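Local coordinates for probable LRR receptor-like serine/threonine-protein kinase At4g26540 (PDB 5HZ0), which serves as a cell-surface receptor for RGF peptide hormones, which maintain the root stem cell niche, and pairs with SERK co-receptors once the peptide is bound, at residues N180-Q185 with I202-E207; T329-W334 with I355-N360; E494-N499 with S518-N523; V592-S597 with P609-L614. The protein carries 5 engineered substitutions. One frame throughout, in Å; residues are numbered along the deposited sequence.

Overall arrangement
The chain is the leucine-rich-repeat ectodomain of the receptor, a long curved solenoid, and the four contacts follow one another along it without touching. Contact 1 lies in the turns leading into strands 186-188 and 210-212. Contact 2, its centre about 37 Å from that of contact 1, joins strands 330-332 and 354-356 where the hormone peptide binds. Contact 3, centred about 31 Å further on, pairs strands 497-499 and 521-523. Contact 4 follows about 23 Å later, centre to centre, where helix 609-613 packs on strand 593-595, the last in the row of parallel strands. Contacts 1 to 3 thus sample the stacking of successive repeats, through the peptide site, and contact 4 the C-terminal end of the solenoid.

Contact 1. Residues N180-Q185 with I202-E207; sequences NLKRVQ and IGYCTE
Cys-205 tucks its CB against the backbone of Leu-181, 3.5 Å from Leu-181 O, and its CA makes a bent CA-H...O contact with the same oxygen, 3.6 Å from Leu-181 O. This is the tight, buried part of the contact, where a small side chain suits the close approach of two backbones. Val-184 adds a looser apolar touch, its CG1 4.4 Å from Cys-205 CB, while the buried end of Leu-181 leads away to pack on Leu-160 of the preceding turn. Close by, Glu-207 lays its aliphatic part along the 182-185 backbone, CG 3.2 Å from Lys-182 O. The bend at chi2 (-67°) lets the methylenes pack here while the carboxylate forms a salt bridge with Lys-231.

The solvent side is looser and made of long polar residues. Lys-182 runs beside Tyr-204, the two side chains pointing the same way, and its CE passes 3.3 Å from Tyr-204 O. The ammonium group is hydrogen-bonded to Gly-179 O and also lies near Tyr-204 CB. Thr-206 only skirts the edge, with OG1 3.8 Å from Lys-182 O. No hydrogen bond crosses between 180-185 and 202-207. Two equivalent bends stacked in this way, each leading into a short parallel strand, are the mark of successive turns of a leucine-rich-repeat solenoid.

Contact 2. Residues T329-W334 with I355-N360; sequences TMFFAW and IDLSYN
Phe-331 and Asp-356 share a backbone bond of two parallel strands: Asp-356 N donates to Phe-331 O at 3.0 Å, and a weak bond from Ala-333 N to Asp-356 O follows. Beyond the strands, Asn-360 ND2 bonds Leu-357 O in its own turn at 2.8 Å; the acceptor lies in the plane of the asparagine amide, whereas the donor stands above the plane of the Leu-357 carbonyl. ND2 also reaches Ala-333 O across the contact at 3.3 Å, a weak though straight bond, while OD1 takes Leu-338 N. An asparagine, donor and acceptor at once, suits this place: it is the conserved asparagine of the leucine-rich repeat, whose stacked turns form the solenoid.

The carboxylate of Asp-356 is held in an Asx turn, OD1 accepting from Ser-358 N nearly along the C-O axis and from Ser-358 OG on the syn side. OD2 then lies 3.4 Å above the plane of the Trp-334 indole, near its rim, the two planes only 17° apart. Trp-334 CG sits between its backbone N and carbonyl carbon (chi1 61°), folding the indole across the aspartate. Both residues belong to the peptide-recognition motif: Asp-356 OD2 and Trp-334 NE1 bond the backbone of the bound hormone, on which Phe-332 also packs. Putting an alanine at Asp-356 would probably leave Ser-358 N and the peptide backbone without their acceptor and the indole face without its partner.

The apolar packing lies on the other side of the strands, where Leu-357 CD2 makes an off-centre CH-pi contact with the Phe-331 ring, 4.2 Å from its centroid, and touches Ala-333 CB at 3.6 Å.

Contact 3. Residues E494-N499 with S518-N523; sequences ELTKLN and SLQLLN
Leu-498 and Leu-522 lie side by side and point the same way into the core, Leu-498 CD2 3.9 Å from Leu-522 CD1. They are equivalent positions in neighbouring turns of the leucine-rich-repeat solenoid, and beside them Leu-519 CD1 fits between Leu-495 and Leu-498, 3.9 Å from Leu-495 CG and also against Leu-498 CB. Branched, flexible leucines suit such ladders because each can fit its methyls between those of the next turn. In both Leu-498 (chi1 172°) and Leu-522 the CG stands opposite the backbone N, which keeps their tips in line.

Around this core the strands 497-499 and 521-523 run parallel, 7° apart. Leu-498 N bonds Leu-521 O at 2.9 Å, and Leu-498 O in turn receives Asn-523 N nearly straight along its axis. Where the strands begin, Thr-496 O is gripped twice, by Leu-521 N at 3.1 Å and by Gln-520 N at 2.7 Å.

The face carrying Lys-497, Asn-499, Leu-521 and Asn-523 is the polar edge. Lys-497 CG touches Leu-521 CB, its long chain stretching onward. Asn-499 and Asn-523 lie side by side, pointing the same way, with amide planes 19° apart, and each OD1 accepts a hydrogen bond from the backbone N two residues on, Ala-501 N and Gly-525 N respectively. A leucine in place of Asn-499 would probably leave Ala-501 N without its acceptor and the following turn less firmly fixed. The two side chains come nearest where Asn-499 OD1 lies 3.5 Å from Asn-523 CB.

Contact 4. Residues V592-S597 with P609-L614; sequences VSLNIS and PFFRRL. With NAG (2-acetamido-2-deoxy-beta-D-glucopyranose), chain E.
Asn-595 OD1, one residue past the Leu-594 that packs on Phe-610, is gripped by two donors from the same residue: Ser-597 OG at 3.1 Å and Ser-597 N at 3.3 Å. Both approach in the plane of the amide carbonyl, the hydroxyl on a lone pair, and together they close an Asx turn that fixes how the amide is turned. Its nitrogen carries the sugar, ND2 being joined to NAG C1 by a 1.4 Å covalent bond. Asparagine and serine two places apart form an N-glycosylation sequon, so the serine that the sequon requires also braces the amide here. Ser-593 OG lies 3.3 Å from NAG C6, and Asp-572 OD2 adds a hydrogen bond to the sugar.

Leu-594 points to the other side of the strand, toward helix 609-613. With CG opposite the backbone N (chi1 176°) the side chain reaches the helix, and Leu-594 CD2 lies at the edge of the Phe-610 ring, in its plane and 3.7 Å from Phe-610 CE1, the two side chains crossing at about a right angle. Leu-594 CD2 also comes 4.2 Å from Phe-611 CE1. Phe-610 CD1 sits over a face of the Phe-611 ring, near its rim, so the two phenylalanines form one apolar surface. Leu-614 extends it, CD2 lying 4.0 Å from Leu-594 CB, and its other methyl reaches toward Ile-596. Large apolar groups suit a helix that closes the core where the row of parallel strands ends, as in the C-terminal capping region of a leucine-rich-repeat ectodomain.

Contact 1. Residues N180-Q185 with I202-E207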
# COMPACT_ATOMS: atom_id res chain seq x y z
N ASN A 180 -14.15 -29.43 17.36
CA ASN A 180 -13.73 -30.40 18.36
C ASN A 180 -12.39 -30.02 18.99
O ASN A 180 -11.95 -30.65 19.95
CB ASN A 180 -13.64 -31.80 17.74
CG ASN A 180 -14.95 -32.55 17.80
OD1 ASN A 180 -15.49 -32.99 16.77
ND2 ASN A 180 -15.49 -32.71 19.01
N LEU A 181 -11.74 -29.00 18.47
CA LEU A 181 -10.42 -28.69 18.97
C LEU A 181 -10.63 -27.70 20.09
O LEU A 181 -10.74 -26.50 19.86
CB LEU A 181 -9.59 -28.05 17.86
CG LEU A 181 -9.30 -29.00 16.71
CD1 LEU A 181 -8.41 -28.35 15.65
CD2 LEU A 181 -8.67 -30.26 17.25
N LYS A 182 -10.60 -28.22 21.31
CA LYS A 182 -11.07 -27.45 22.45
C LYS A 182 -9.91 -26.72 23.07
O LYS A 182 -10.08 -25.86 23.91
CB LYS A 182 -11.75 -28.37 23.46
CG LYS A 182 -13.24 -28.10 23.63
CD LYS A 182 -14.06 -28.77 22.55
CE LYS A 182 -15.53 -28.37 22.64
NZ LYS A 182 -16.37 -28.98 21.55
N ARG A 183 -8.70 -27.12 22.69
CA ARG A 183 -7.50 -26.43 23.12
C ARG A 183 -6.80 -25.57 22.09
O ARG A 183 -5.78 -24.98 22.42
CB ARG A 183 -6.52 -27.42 23.75
CG ARG A 183 -7.19 -28.31 24.78
CD ARG A 183 -6.27 -29.39 25.26
NE ARG A 183 -6.11 -29.33 26.70
CZ ARG A 183 -5.40 -30.20 27.41
NH1 ARG A 183 -4.79 -31.20 26.80
NH2 ARG A 183 -5.31 -30.07 28.73
N VAL A 184 -7.27 -25.54 20.84
CA VAL A 184 -6.55 -24.77 19.82
C VAL A 184 -6.57 -23.26 20.11
O VAL A 184 -7.59 -22.67 20.43
CB VAL A 184 -6.96 -25.10 18.35
CG1 VAL A 184 -8.14 -24.24 17.88
CG2 VAL A 184 -5.79 -24.91 17.41
N GLN A 185 -5.40 -22.64 19.99
CA GLN A 185 -5.21 -21.24 20.31
C GLN A 185 -5.09 -20.38 19.05
O GLN A 185 -5.70 -19.32 18.95
CB GLN A 185 -4.03 -21.03 21.27
CG GLN A 185 -4.35 -21.45 22.71
CD GLN A 185 -3.19 -21.23 23.68
OE1 GLN A 185 -2.36 -20.35 23.48
NE2 GLN A 185 -3.14 -22.04 24.73
N ILE A 202 -16.87 -23.49 14.72
CA ILE A 202 -15.65 -22.86 15.23
C ILE A 202 -15.89 -22.15 16.56
O ILE A 202 -14.95 -21.86 17.32
CB ILE A 202 -15.02 -21.86 14.22
CG1 ILE A 202 -13.49 -21.88 14.37
CG2 ILE A 202 -15.54 -20.45 14.43
CD1 ILE A 202 -12.77 -20.85 13.57
N GLY A 203 -17.16 -21.87 16.85
CA GLY A 203 -17.55 -21.29 18.11
C GLY A 203 -17.40 -22.25 19.29
O GLY A 203 -17.55 -21.84 20.44
N TYR A 204 -17.13 -23.52 18.99
CA TYR A 204 -16.92 -24.55 20.01
C TYR A 204 -15.46 -24.60 20.47
O TYR A 204 -15.13 -25.34 21.40
CB TYR A 204 -17.32 -25.95 19.49
CG TYR A 204 -18.81 -26.21 19.45
CD1 TYR A 204 -19.61 -25.99 20.56
CD2 TYR A 204 -19.43 -26.68 18.28
CE1 TYR A 204 -20.96 -26.22 20.52
CE2 TYR A 204 -20.79 -26.92 18.23
CZ TYR A 204 -21.55 -26.68 19.36
OH TYR A 204 -22.91 -26.91 19.33
N CYS A 205 -14.58 -23.83 19.84
CA CYS A 205 -13.18 -23.91 20.18
C CYS A 205 -12.96 -22.87 21.24
O CYS A 205 -12.72 -21.71 20.92
CB CYS A 205 -12.34 -23.55 18.95
SG CYS A 205 -12.61 -24.61 17.45
N THR A 206 -12.91 -23.30 22.50
CA THR A 206 -13.13 -22.37 23.60
C THR A 206 -11.90 -21.52 23.89
O THR A 206 -12.01 -20.38 24.32
CB THR A 206 -13.66 -23.08 24.88
OG1 THR A 206 -12.57 -23.59 25.66
CG2 THR A 206 -14.61 -24.20 24.52
N GLU A 207 -10.74 -22.10 23.62
CA GLU A 207 -9.44 -21.47 23.80
C GLU A 207 -8.95 -20.64 22.62
O GLU A 207 -7.84 -20.11 22.67
CB GLU A 207 -8.42 -22.55 24.11
CG GLU A 207 -8.75 -23.30 25.36
CD GLU A 207 -8.64 -22.41 26.60
OE1 GLU A 207 -7.50 -22.07 27.00
OE2 GLU A 207 -9.70 -22.04 27.17

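Contact 2. Residues T329-W334 with I355-N360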
# COMPACT_ATOMS: atom_id res chain seq x y z
N THR A 329 -3.77 7.00 16.73
CA THR A 329 -2.72 7.40 15.81
C THR A 329 -3.18 7.64 14.38
O THR A 329 -2.62 8.47 13.67
CB THR A 329 -1.50 6.45 15.85
OG1 THR A 329 -1.87 5.15 15.38
CG2 THR A 329 -1.01 6.34 17.26
N MET A 330 -4.16 6.86 13.96
CA MET A 330 -4.55 6.80 12.56
C MET A 330 -6.07 6.79 12.43
O MET A 330 -6.75 5.93 13.01
CB MET A 330 -3.97 5.55 11.91
CG MET A 330 -4.11 5.52 10.41
SD MET A 330 -3.29 4.10 9.67
CE MET A 330 -1.62 4.32 10.30
N PHE A 331 -6.61 7.75 11.69
CA PHE A 331 -8.04 7.80 11.46
C PHE A 331 -8.31 7.91 9.95
O PHE A 331 -8.14 8.98 9.33
CB PHE A 331 -8.62 8.98 12.25
CG PHE A 331 -10.11 9.16 12.11
CD1 PHE A 331 -10.95 8.07 11.95
CD2 PHE A 331 -10.68 10.43 12.15
CE1 PHE A 331 -12.33 8.23 11.81
CE2 PHE A 331 -12.05 10.60 12.00
CZ PHE A 331 -12.88 9.49 11.83
N PHE A 332 -8.76 6.79 9.35
CA PHE A 332 -9.13 6.76 7.94
C PHE A 332 -10.62 6.49 7.80
O PHE A 332 -11.09 5.37 8.05
CB PHE A 332 -8.34 5.68 7.17
CG PHE A 332 -6.87 5.99 6.99
CD1 PHE A 332 -6.31 7.16 7.49
CD2 PHE A 332 -6.04 5.10 6.31
CE1 PHE A 332 -4.94 7.43 7.33
CE2 PHE A 332 -4.69 5.36 6.14
CZ PHE A 332 -4.13 6.53 6.65
N ALA A 333 -11.36 7.55 7.48
CA ALA A 333 -12.76 7.50 7.04
C ALA A 333 -13.04 7.80 5.54
O ALA A 333 -14.19 8.09 5.19
CB ALA A 333 -13.64 8.33 7.95
N TRP A 334 -12.00 7.89 4.71
CA TRP A 334 -12.18 8.34 3.31
C TRP A 334 -13.11 7.45 2.46
O TRP A 334 -13.28 6.27 2.75
CB TRP A 334 -10.84 8.61 2.60
CG TRP A 334 -9.88 7.45 2.46
CD1 TRP A 334 -9.02 6.97 3.42
CD2 TRP A 334 -9.64 6.67 1.28
NE1 TRP A 334 -8.28 5.92 2.91
CE2 TRP A 334 -8.64 5.72 1.60
CE3 TRP A 334 -10.17 6.67 -0.02
CZ2 TRP A 334 -8.17 4.79 0.67
CZ3 TRP A 334 -9.70 5.75 -0.93
CH2 TRP A 334 -8.72 4.82 -0.58
N ILE A 355 -4.58 11.59 9.35
CA ILE A 355 -6.02 11.73 9.18
C ILE A 355 -6.34 11.73 7.67
O ILE A 355 -5.86 12.61 6.95
CB ILE A 355 -6.52 13.04 9.81
CG1 ILE A 355 -6.18 13.08 11.29
CG2 ILE A 355 -8.02 13.20 9.59
CD1 ILE A 355 -6.34 14.46 11.90
N ASP A 356 -7.09 10.74 7.19
CA ASP A 356 -7.63 10.83 5.83
C ASP A 356 -9.16 10.76 5.86
O ASP A 356 -9.75 9.69 6.08
CB ASP A 356 -7.06 9.73 4.93
CG ASP A 356 -7.36 9.94 3.43
OD1 ASP A 356 -8.27 10.73 3.08
OD2 ASP A 356 -6.67 9.31 2.59
N LEU A 357 -9.77 11.92 5.64
CA LEU A 357 -11.22 12.09 5.49
C LEU A 357 -11.74 12.34 4.04
O LEU A 357 -12.89 12.76 3.86
CB LEU A 357 -11.74 13.13 6.49
CG LEU A 357 -11.37 12.79 7.93
CD1 LEU A 357 -11.81 13.87 8.91
CD2 LEU A 357 -11.93 11.43 8.33
N SER A 358 -10.89 12.17 3.04
CA SER A 358 -11.23 12.53 1.65
C SER A 358 -12.46 11.81 1.12
O SER A 358 -12.86 10.77 1.65
CB SER A 358 -10.09 12.21 0.67
OG SER A 358 -8.85 12.79 1.04
N TYR A 359 -13.07 12.39 0.10
CA TYR A 359 -14.21 11.78 -0.58
C TYR A 359 -15.38 11.54 0.37
O TYR A 359 -15.84 10.41 0.57
CB TYR A 359 -13.82 10.47 -1.29
CG TYR A 359 -12.82 10.65 -2.40
CD1 TYR A 359 -13.20 11.18 -3.64
CD2 TYR A 359 -11.50 10.27 -2.24
CE1 TYR A 359 -12.27 11.36 -4.66
CE2 TYR A 359 -10.58 10.43 -3.24
CZ TYR A 359 -10.97 10.97 -4.45
OH TYR A 359 -10.02 11.12 -5.43
N ASN A 360 -15.87 12.65 0.91
CA ASN A 360 -17.09 12.67 1.68
C ASN A 360 -17.84 13.95 1.37
O ASN A 360 -17.52 14.67 0.42
CB ASN A 360 -16.80 12.61 3.18
CG ASN A 360 -16.40 11.22 3.65
OD1 ASN A 360 -17.26 10.36 3.79
ND2 ASN A 360 -15.11 11.01 3.90

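Contact 3. Residues E494-N499 with S518-N523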
# COMPACT_ATOMS: atom_id res chain seq x y z
N GLU A 494 15.85 21.28 -9.66
CA GLU A 494 15.27 19.97 -9.38
C GLU A 494 13.94 19.82 -10.11
O GLU A 494 13.33 18.76 -10.07
CB GLU A 494 15.04 19.82 -7.87
CG GLU A 494 16.28 20.10 -7.04
CD GLU A 494 17.32 19.01 -7.17
OE1 GLU A 494 17.41 18.19 -6.24
OE2 GLU A 494 18.05 18.98 -8.20
N LEU A 495 13.51 20.87 -10.78
CA LEU A 495 12.15 20.89 -11.29
C LEU A 495 12.02 19.87 -12.42
O LEU A 495 12.67 19.97 -13.44
CB LEU A 495 11.85 22.30 -11.82
CG LEU A 495 10.42 22.76 -12.02
CD1 LEU A 495 9.59 22.47 -10.77
CD2 LEU A 495 10.43 24.26 -12.31
N THR A 496 11.18 18.86 -12.20
CA THR A 496 10.87 17.87 -13.22
C THR A 496 9.71 18.30 -14.14
O THR A 496 9.72 18.05 -15.34
CB THR A 496 10.60 16.48 -12.59
OG1 THR A 496 10.16 15.57 -13.60
CG2 THR A 496 9.54 16.55 -11.49
N LYS A 497 8.71 18.94 -13.54
CA LYS A 497 7.45 19.24 -14.19
C LYS A 497 6.99 20.62 -13.80
O LYS A 497 6.83 20.90 -12.61
CB LYS A 497 6.38 18.23 -13.76
CG LYS A 497 6.74 16.82 -14.10
CD LYS A 497 5.56 15.89 -13.99
CE LYS A 497 6.01 14.48 -14.28
NZ LYS A 497 4.86 13.56 -14.07
N LEU A 498 6.75 21.47 -14.80
CA LEU A 498 6.29 22.83 -14.56
C LEU A 498 5.08 23.14 -15.44
O LEU A 498 5.19 23.19 -16.67
CB LEU A 498 7.40 23.84 -14.84
CG LEU A 498 6.97 25.30 -14.80
CD1 LEU A 498 6.36 25.62 -13.44
CD2 LEU A 498 8.12 26.25 -15.11
N ASN A 499 3.93 23.35 -14.81
CA ASN A 499 2.72 23.67 -15.53
C ASN A 499 2.17 25.02 -15.06
O ASN A 499 1.68 25.14 -13.94
CB ASN A 499 1.72 22.55 -15.28
CG ASN A 499 0.43 22.72 -16.07
OD1 ASN A 499 0.19 23.75 -16.69
ND2 ASN A 499 -0.42 21.71 -16.01
N SER A 518 16.59 19.51 -15.03
CA SER A 518 15.80 18.33 -14.74
C SER A 518 14.43 18.34 -15.42
O SER A 518 13.64 17.42 -15.23
CB SER A 518 15.68 18.13 -13.23
OG SER A 518 16.97 17.97 -12.66
N LEU A 519 14.16 19.36 -16.23
CA LEU A 519 12.78 19.58 -16.65
C LEU A 519 12.35 18.60 -17.73
O LEU A 519 12.84 18.64 -18.85
CB LEU A 519 12.66 21.01 -17.18
CG LEU A 519 11.29 21.66 -17.11
CD1 LEU A 519 10.72 21.51 -15.72
CD2 LEU A 519 11.42 23.12 -17.48
N GLN A 520 11.43 17.71 -17.36
CA GLN A 520 10.80 16.77 -18.27
C GLN A 520 9.55 17.33 -18.97
O GLN A 520 9.29 17.06 -20.14
CB GLN A 520 10.49 15.45 -17.56
CG GLN A 520 11.73 14.67 -17.12
CD GLN A 520 11.41 13.52 -16.16
OE1 GLN A 520 10.28 13.04 -16.11
NE2 GLN A 520 12.40 13.10 -15.38
N LEU A 521 8.77 18.12 -18.24
CA LEU A 521 7.48 18.55 -18.75
C LEU A 521 7.37 20.04 -18.58
O LEU A 521 7.58 20.55 -17.47
CB LEU A 521 6.34 17.83 -18.03
CG LEU A 521 4.89 18.14 -18.46
CD1 LEU A 521 4.00 16.92 -18.30
CD2 LEU A 521 4.29 19.30 -17.66
N LEU A 522 7.04 20.74 -19.66
CA LEU A 522 6.81 22.18 -19.57
C LEU A 522 5.52 22.59 -20.27
O LEU A 522 5.39 22.46 -21.49
CB LEU A 522 8.00 22.98 -20.12
CG LEU A 522 7.79 24.50 -20.17
CD1 LEU A 522 7.63 25.09 -18.76
CD2 LEU A 522 8.90 25.20 -20.92
N ASN A 523 4.56 23.07 -19.49
CA ASN A 523 3.33 23.57 -20.04
C ASN A 523 3.15 25.06 -19.82
O ASN A 523 2.90 25.51 -18.70
CB ASN A 523 2.14 22.82 -19.45
CG ASN A 523 0.88 23.02 -20.28
OD1 ASN A 523 0.84 23.86 -21.17
ND2 ASN A 523 -0.15 22.24 -19.99

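Contact 4. Residues V592-S597 with P609-L614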
# COMPACT_ATOMS: atom_id res chain seq x y z
N VAL A 592 6.05 11.72 -30.98
CA VAL A 592 4.88 10.87 -31.06
C VAL A 592 3.71 11.72 -31.51
O VAL A 592 3.04 11.41 -32.48
CB VAL A 592 4.55 10.25 -29.68
CG1 VAL A 592 3.24 9.48 -29.73
CG2 VAL A 592 5.71 9.37 -29.19
N SER A 593 3.44 12.76 -30.73
CA SER A 593 2.37 13.69 -31.04
C SER A 593 2.92 15.08 -31.37
O SER A 593 3.75 15.63 -30.63
CB SER A 593 1.39 13.76 -29.87
OG SER A 593 0.32 14.64 -30.16
N LEU A 594 2.44 15.65 -32.47
CA LEU A 594 2.86 16.97 -32.93
C LEU A 594 1.63 17.77 -33.28
O LEU A 594 0.85 17.33 -34.10
CB LEU A 594 3.75 16.84 -34.17
CG LEU A 594 4.17 18.18 -34.79
CD1 LEU A 594 4.84 19.06 -33.74
CD2 LEU A 594 5.08 18.01 -36.01
N ASN A 595 1.43 18.92 -32.64
CA ASN A 595 0.33 19.79 -33.03
C ASN A 595 0.88 21.16 -33.46
O ASN A 595 1.35 21.95 -32.62
CB ASN A 595 -0.67 19.90 -31.88
CG ASN A 595 -1.98 20.54 -32.29
OD1 ASN A 595 -2.04 21.23 -33.30
ND2 ASN A 595 -3.06 20.33 -31.49
N ILE A 596 0.87 21.39 -34.78
CA ILE A 596 1.28 22.65 -35.42
C ILE A 596 0.16 23.56 -35.97
O ILE A 596 0.43 24.55 -36.64
CB ILE A 596 2.39 22.45 -36.49
CG1 ILE A 596 2.03 21.31 -37.47
CG2 ILE A 596 3.73 22.15 -35.83
CD1 ILE A 596 0.85 21.57 -38.35
N SER A 597 -1.09 23.17 -35.73
CA SER A 597 -2.24 23.83 -36.33
C SER A 597 -2.46 25.27 -35.88
O SER A 597 -1.91 25.71 -34.88
CB SER A 597 -3.51 23.02 -36.04
OG SER A 597 -3.94 23.21 -34.71
N PRO A 609 5.57 8.17 -42.71
CA PRO A 609 4.44 7.86 -41.83
C PRO A 609 4.27 8.94 -40.76
O PRO A 609 3.11 9.27 -40.48
CB PRO A 609 4.80 6.49 -41.25
CG PRO A 609 5.95 5.96 -42.12
CD PRO A 609 6.66 7.17 -42.62
N PHE A 610 5.34 9.51 -40.20
CA PHE A 610 5.12 10.61 -39.25
C PHE A 610 4.24 11.71 -39.84
O PHE A 610 3.09 11.87 -39.44
CB PHE A 610 6.41 11.21 -38.66
CG PHE A 610 6.15 12.22 -37.57
CD1 PHE A 610 5.88 13.54 -37.88
CD2 PHE A 610 6.19 11.85 -36.26
CE1 PHE A 610 5.63 14.50 -36.87
CE2 PHE A 610 5.91 12.76 -35.26
CZ PHE A 610 5.65 14.06 -35.58
N PHE A 611 4.77 12.47 -40.80
CA PHE A 611 4.03 13.62 -41.31
C PHE A 611 2.72 13.25 -41.98
O PHE A 611 1.75 14.00 -41.90
CB PHE A 611 4.91 14.54 -42.15
CG PHE A 611 6.01 15.16 -41.36
CD1 PHE A 611 5.74 16.09 -40.37
CD2 PHE A 611 7.31 14.75 -41.55
CE1 PHE A 611 6.76 16.64 -39.62
CE2 PHE A 611 8.34 15.29 -40.81
CZ PHE A 611 8.06 16.24 -39.83
N ARG A 612 2.67 12.06 -42.59
CA ARG A 612 1.42 11.54 -43.14
C ARG A 612 0.31 11.36 -42.09
O ARG A 612 -0.87 11.53 -42.42
CB ARG A 612 1.66 10.23 -43.88
CG ARG A 612 0.54 9.83 -44.81
CD ARG A 612 0.52 10.71 -46.05
NE ARG A 612 0.42 9.91 -47.27
CZ ARG A 612 -0.73 9.51 -47.82
NH1 ARG A 612 -1.89 9.85 -47.25
NH2 ARG A 612 -0.73 8.78 -48.93
N ARG A 613 0.67 11.00 -40.85
CA ARG A 613 -0.34 10.94 -39.78
C ARG A 613 -0.90 12.31 -39.31
O ARG A 613 -1.94 12.36 -38.66
CB ARG A 613 0.07 10.01 -38.60
CG ARG A 613 0.15 10.66 -37.20
CD ARG A 613 0.44 9.65 -36.11
NE ARG A 613 1.69 8.85 -36.17
CZ ARG A 613 2.93 9.32 -36.36
NH1 ARG A 613 3.96 8.46 -36.38
NH2 ARG A 613 3.15 10.62 -36.63
N LEU A 614 -0.26 13.42 -39.69
CA LEU A 614 -0.77 14.74 -39.30
C LEU A 614 -2.09 15.02 -40.01
O LEU A 614 -2.17 14.97 -41.24
CB LEU A 614 0.21 15.88 -39.59
CG LEU A 614 1.57 16.03 -38.90
CD1 LEU A 614 2.27 17.27 -39.43
CD2 LEU A 614 1.46 16.10 -37.38
C1 NAG E . -2.88 19.46 -30.35
C2 NAG E . -4.05 19.82 -29.42
C3 NAG E . -4.21 18.86 -28.24
C4 NAG E . -4.12 17.40 -28.68
C5 NAG E . -2.89 17.21 -29.57
C6 NAG E . -2.79 15.81 -30.15
C7 NAG E . -4.91 22.02 -28.82
C8 NAG E . -4.58 23.42 -28.39
N2 NAG E . -3.89 21.18 -28.93
O3 NAG E . -5.49 19.03 -27.70
O4 NAG E . -4.13 16.55 -27.54
O5 NAG E . -2.97 18.10 -30.67
O6 NAG E . -3.86 15.60 -31.05
O7 NAG E . -6.07 21.67 -29.03